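Local coordinates for protein transcriptional regulator, TetR family (Thermus thermophilus, PDB 3VPR) that represses transcription as a TetR-family regulator, probably by binding operator DNA through a helix-turn-helix domain, at residues E10-A13 and K14-E18; P95-V98 and T99-Q102. One frame throughout, in Å; residues are numbered along the deposited sequence.

Contact 1: E10-A13 and K14-E18; sequences EEAA and KLFTE
Helix 4-19 opens the TetR-type DNA-binding domain and packs beside the predicted helix-turn-helix, and within it residues 10-13 and 14-18 form one turn after another of regular alpha-helix. Backbone N-H groups of Lys14, Leu15, Phe16 and Thr17 bond to the carbonyls four residues earlier; the bond from Phe16 N to Ala12 O, 2.8 Å, is the shortest of the four. The ring of Phe16 leans back over that same carbonyl, with Ala12 O over one of its faces and CE2 4.0 Å from Ala12 CB. Alanine suits positions 12 and 13 because a methyl lets Leu29 and Ile54 close in on the helix, while the ring of Phe16 packs against the same two residues and meets Tyr21 edge-to-face. On the outer side Lys14, extended beyond CG, runs beside Glu10 and points the same way, its CE 4.0 Å from Glu10 CG, and its NZ makes a long salt bridge of 3.9 Å with Glu11 OE2. The bent Glu11 chain (chi2 -61°) brings the carboxylate back to that amine. Thr17 adds a hydroxyl bond to its backbone one: OG1 lies 2.9 Å from Ala13 O, on the opposite face of the carbonyl plane from Thr17 N.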
loop_
_atom_site.group_PDB
_atom_site.type_symbol
_atom_site.label_atom_id
_atom_site.label_comp_id
_atom_site.label_asym_id
_atom_site.label_seq_id
_atom_site.Cartn_x
_atom_site.Cartn_y
_atom_site.Cartn_z
ATOM N N GLU A 10 -7.348 -20.134 -10.568
ATOM C CA GLU A 10 -8.144 -18.929 -10.756
ATOM C C GLU A 10 -9.326 -18.886 -9.780
ATOM O O GLU A 10 -9.629 -17.847 -9.212
ATOM C CB GLU A 10 -8.669 -18.848 -12.195
ATOM C CG GLU A 10 -9.681 -17.717 -12.404
ATOM C CD GLU A 10 -9.812 -17.288 -13.855
ATOM O OE1 GLU A 10 -9.862 -18.171 -14.734
ATOM O OE2 GLU A 10 -9.875 -16.067 -14.116
ATOM N N GLU A 11 -9.973 -20.024 -9.588
ATOM C CA GLU A 11 -11.112 -20.115 -8.681
ATOM C C GLU A 11 -10.697 -19.945 -7.236
ATOM O O GLU A 11 -11.426 -19.352 -6.445
ATOM C CB GLU A 11 -11.835 -21.456 -8.841
ATOM C CG GLU A 11 -12.576 -21.607 -10.169
ATOM C CD GLU A 11 -13.666 -20.563 -10.349
ATOM O OE1 GLU A 11 -14.611 -20.544 -9.529
ATOM O OE2 GLU A 11 -13.575 -19.759 -11.307
ATOM N N ALA A 12 -9.537 -20.489 -6.889
ATOM C CA ALA A 12 -9.016 -20.368 -5.534
ATOM C C ALA A 12 -8.708 -18.892 -5.310
ATOM O O ALA A 12 -9.079 -18.315 -4.289
ATOM C CB ALA A 12 -7.741 -21.189 -5.372
ATOM N N ALA A 13 -8.032 -18.279 -6.279
ATOM C CA ALA A 13 -7.699 -16.868 -6.165
ATOM C C ALA A 13 -8.955 -16.024 -5.899
ATOM O O ALA A 13 -8.931 -15.129 -5.058
ATOM C CB ALA A 13 -6.992 -16.385 -7.427
ATOM N N LYS A 14 -10.047 -16.304 -6.608
ATOM C CA LYS A 14 -11.280 -15.546 -6.389
ATOM C C LYS A 14 -11.855 -15.822 -5.003
ATOM O O LYS A 14 -12.291 -14.908 -4.313
ATOM C CB LYS A 14 -12.338 -15.897 -7.428
ATOM C CG LYS A 14 -12.014 -15.455 -8.830
ATOM C CD LYS A 14 -13.147 -15.852 -9.772
ATOM C CE LYS A 14 -12.799 -15.548 -11.220
ATOM N NZ LYS A 14 -13.906 -15.940 -12.137
ATOM N N LEU A 15 -11.845 -17.082 -4.593
ATOM C CA LEU A 15 -12.397 -17.438 -3.293
ATOM C C LEU A 15 -11.594 -16.788 -2.169
ATOM O O LEU A 15 -12.169 -16.286 -1.208
ATOM C CB LEU A 15 -12.441 -18.959 -3.126
ATOM C CG LEU A 15 -13.000 -19.414 -1.784
ATOM C CD1 LEU A 15 -14.412 -18.859 -1.609
ATOM C CD2 LEU A 15 -13.009 -20.927 -1.714
ATOM N N PHE A 16 -10.271 -16.783 -2.299
ATOM C CA PHE A 16 -9.422 -16.169 -1.287
ATOM C C PHE A 16 -9.696 -14.668 -1.234
ATOM O O PHE A 16 -9.651 -14.063 -0.170
ATOM C CB PHE A 16 -7.939 -16.391 -1.587
ATOM C CG PHE A 16 -7.489 -17.819 -1.456
ATOM C CD1 PHE A 16 -8.086 -18.673 -0.538
ATOM C CD2 PHE A 16 -6.431 -18.298 -2.232
ATOM C CE1 PHE A 16 -7.637 -19.992 -0.392
ATOM C CE2 PHE A 16 -5.972 -19.604 -2.094
ATOM C CZ PHE A 16 -6.576 -20.457 -1.172
ATOM N N THR A 17 -9.963 -14.068 -2.389
ATOM C CA THR A 17 -10.258 -12.643 -2.451
ATOM C C THR A 17 -11.603 -12.349 -1.768
ATOM O O THR A 17 -11.766 -11.322 -1.118
ATOM C CB THR A 17 -10.315 -12.158 -3.922
ATOM O OG1 THR A 17 -9.007 -12.238 -4.498
ATOM C CG2 THR A 17 -10.825 -10.711 -4.004
ATOM N N GLU A 18 -12.552 -13.270 -1.912
ATOM C CA GLU A 18 -13.888 -13.124 -1.337
ATOM C C GLU A 18 -13.966 -13.476 0.150
ATOM O O GLU A 18 -14.676 -12.818 0.904
ATOM C CB GLU A 18 -14.893 -13.998 -2.112
ATOM C CG GLU A 18 -15.132 -13.590 -3.580
ATOM C CD GLU A 18 -15.736 -14.724 -4.434
ATOM O OE1 GLU A 18 -16.055 -14.486 -5.624
ATOM O OE2 GLU A 18 -15.883 -15.858 -3.926
#

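Contact 2: P95-V98 and T99-Q102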
loop_
_atom_site.group_PDB
_atom_site.type_symbol
_atom_site.label_atom_id
_atom_site.label_comp_id
_atom_site.label_asym_id
_atom_site.label_seq_id
_atom_site.Cartn_x
_atom_site.Cartn_y
_atom_site.Cartn_z
ATOM N N PRO A 95 -7.905 -10.596 -8.871
ATOM C CA PRO A 95 -7.960 -11.565 -7.768
ATOM C C PRO A 95 -6.623 -12.202 -7.361
ATOM O O PRO A 95 -6.419 -12.515 -6.187
ATOM C CB PRO A 95 -9.002 -12.587 -8.241
ATOM C CG PRO A 95 -9.052 -12.400 -9.736
ATOM C CD PRO A 95 -8.860 -10.939 -9.941
ATOM N N PHE A 96 -5.715 -12.395 -8.315
ATOM C CA PHE A 96 -4.411 -12.970 -7.996
ATOM C C PHE A 96 -3.585 -12.015 -7.135
ATOM O O PHE A 96 -2.819 -12.444 -6.272
ATOM C CB PHE A 96 -3.621 -13.278 -9.267
ATOM C CG PHE A 96 -4.145 -14.447 -10.038
ATOM C CD1 PHE A 96 -5.209 -14.296 -10.918
ATOM C CD2 PHE A 96 -3.574 -15.707 -9.884
ATOM C CE1 PHE A 96 -5.701 -15.388 -11.636
ATOM C CE2 PHE A 96 -4.057 -16.811 -10.597
ATOM C CZ PHE A 96 -5.122 -16.652 -11.473
ATOM N N PHE A 97 -3.736 -10.719 -7.387
ATOM C CA PHE A 97 -3.005 -9.704 -6.638
ATOM C C PHE A 97 -3.549 -9.551 -5.232
ATOM O O PHE A 97 -2.781 -9.400 -4.282
ATOM C CB PHE A 97 -3.045 -8.379 -7.390
ATOM C CG PHE A 97 -2.047 -8.307 -8.503
ATOM C CD1 PHE A 97 -0.757 -7.838 -8.269
ATOM C CD2 PHE A 97 -2.364 -8.785 -9.764
ATOM C CE1 PHE A 97 0.203 -7.851 -9.278
ATOM C CE2 PHE A 97 -1.410 -8.802 -10.778
ATOM C CZ PHE A 97 -0.127 -8.336 -10.534
ATOM N N VAL A 98 -4.869 -9.596 -5.095
ATOM C CA VAL A 98 -5.478 -9.488 -3.781
ATOM C C VAL A 98 -5.035 -10.694 -2.954
ATOM O O VAL A 98 -4.801 -10.589 -1.751
ATOM C CB VAL A 98 -7.018 -9.455 -3.878
ATOM C CG1 VAL A 98 -7.636 -9.510 -2.475
ATOM C CG2 VAL A 98 -7.458 -8.186 -4.603
ATOM N N THR A 99 -4.891 -11.838 -3.609
ATOM C CA THR A 99 -4.478 -13.048 -2.907
ATOM C C THR A 99 -3.020 -12.953 -2.464
ATOM O O THR A 99 -2.695 -13.201 -1.301
ATOM C CB THR A 99 -4.641 -14.304 -3.800
ATOM O OG1 THR A 99 -6.028 -14.503 -4.106
ATOM C CG2 THR A 99 -4.102 -15.541 -3.085
HETATM N N MSE A 100 -2.149 -12.594 -3.400
HETATM C CA MSE A 100 -0.721 -12.475 -3.126
HETATM C C MSE A 100 -0.344 -11.499 -2.003
HETATM O O MSE A 100 0.441 -11.834 -1.112
HETATM C CB MSE A 100 0.020 -12.050 -4.391
HETATM C CG MSE A 100 1.447 -11.649 -4.093
HETATM SE SE MSE A 100 2.100 -10.309 -5.279
HETATM C CE MSE A 100 1.051 -8.811 -4.657
ATOM N N LEU A 101 -0.889 -10.288 -2.065
ATOM C CA LEU A 101 -0.595 -9.260 -1.076
ATOM C C LEU A 101 -0.838 -9.714 0.359
ATOM O O LEU A 101 0.055 -9.643 1.203
ATOM C CB LEU A 101 -1.431 -8.007 -1.360
ATOM C CG LEU A 101 -1.065 -6.751 -0.561
ATOM C CD1 LEU A 101 0.363 -6.354 -0.892
ATOM C CD2 LEU A 101 -2.023 -5.608 -0.895
ATOM N N GLN A 102 -2.045 -10.191 0.632
ATOM C CA GLN A 102 -2.403 -10.625 1.975
ATOM C C GLN A 102 -1.687 -11.896 2.430
ATOM O O GLN A 102 -1.309 -12.023 3.595
ATOM C CB GLN A 102 -3.922 -10.837 2.071
ATOM C CG GLN A 102 -4.438 -12.034 1.286
ATOM C CD GLN A 102 -5.933 -12.270 1.466
ATOM O OE1 GLN A 102 -6.423 -12.422 2.587
ATOM N NE2 GLN A 102 -6.660 -12.309 0.356
#
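Helix 94-103 of the C-terminal domain, which in TetR relatives usually binds the ligand, faces the DNA-binding domain, and in its turns 95-98 and 99-102 each carbonyl of the first segment has a donor in the second. Pro95 O is gripped twice, by Thr99 N at 3.1 Å and by Thr99 OG1 at 2.9 Å, the two arriving from opposite faces of the carbonyl plane. With OG1 beside its own backbone N (chi1 -64°), the threonine turns its hydroxyl back to the preceding turn, and a buried polar group is satisfied within the helix. Proline, lacking an N-H, suits the first turn of the helix, where no backbone donor is needed. Phe96 O receives Met100 N, and Phe97 O receives Leu101 N at 3.0 Å in a nearly straight bond (173°). The selenomethionine side chain of Met100 lies beside Phe97 and points the same way, its CE 4.2 Å from ring atom CD1, approaching the ring obliquely. Val98 O instead takes a side-chain donor, Gln102 NE2, in a bent bond (141°); Gln102 CG, between backbone N and carbonyl carbon, turns the chain back there, and OE1 makes a weak bond to Tyr21 N. Were Gln102 an alanine, Val98 O would probably lose this donor and Tyr21 N its weak acceptor. Gln102 NE2 stands 3.3 Å from Val98 O, above the carbonyl plane rather than on a lone pair.

Overall arrangement
Contacts 1 and 2 lie in different helices, one in the DNA-binding and one in the C-terminal region, yet their centres are only 9 Å apart, where the two domains meet. Both mix buried and partly exposed residues, but contact 1 sits about 16 Å from the centre of the chain and contact 2 about 8 Å. Contact 1 carries a charged outer edge of glutamate and lysine, whereas contact 2 has no charged side chain and places Leu101 against Arg160 of the second subunit. Each threonine hydroxyl packs against the carbonyl that the other one bonds: Thr17 OG1 is 3.1 Å from Pro95 O, and Thr99 OG1 3.1 Å from Ala13 O. Helix 47-70 touches both.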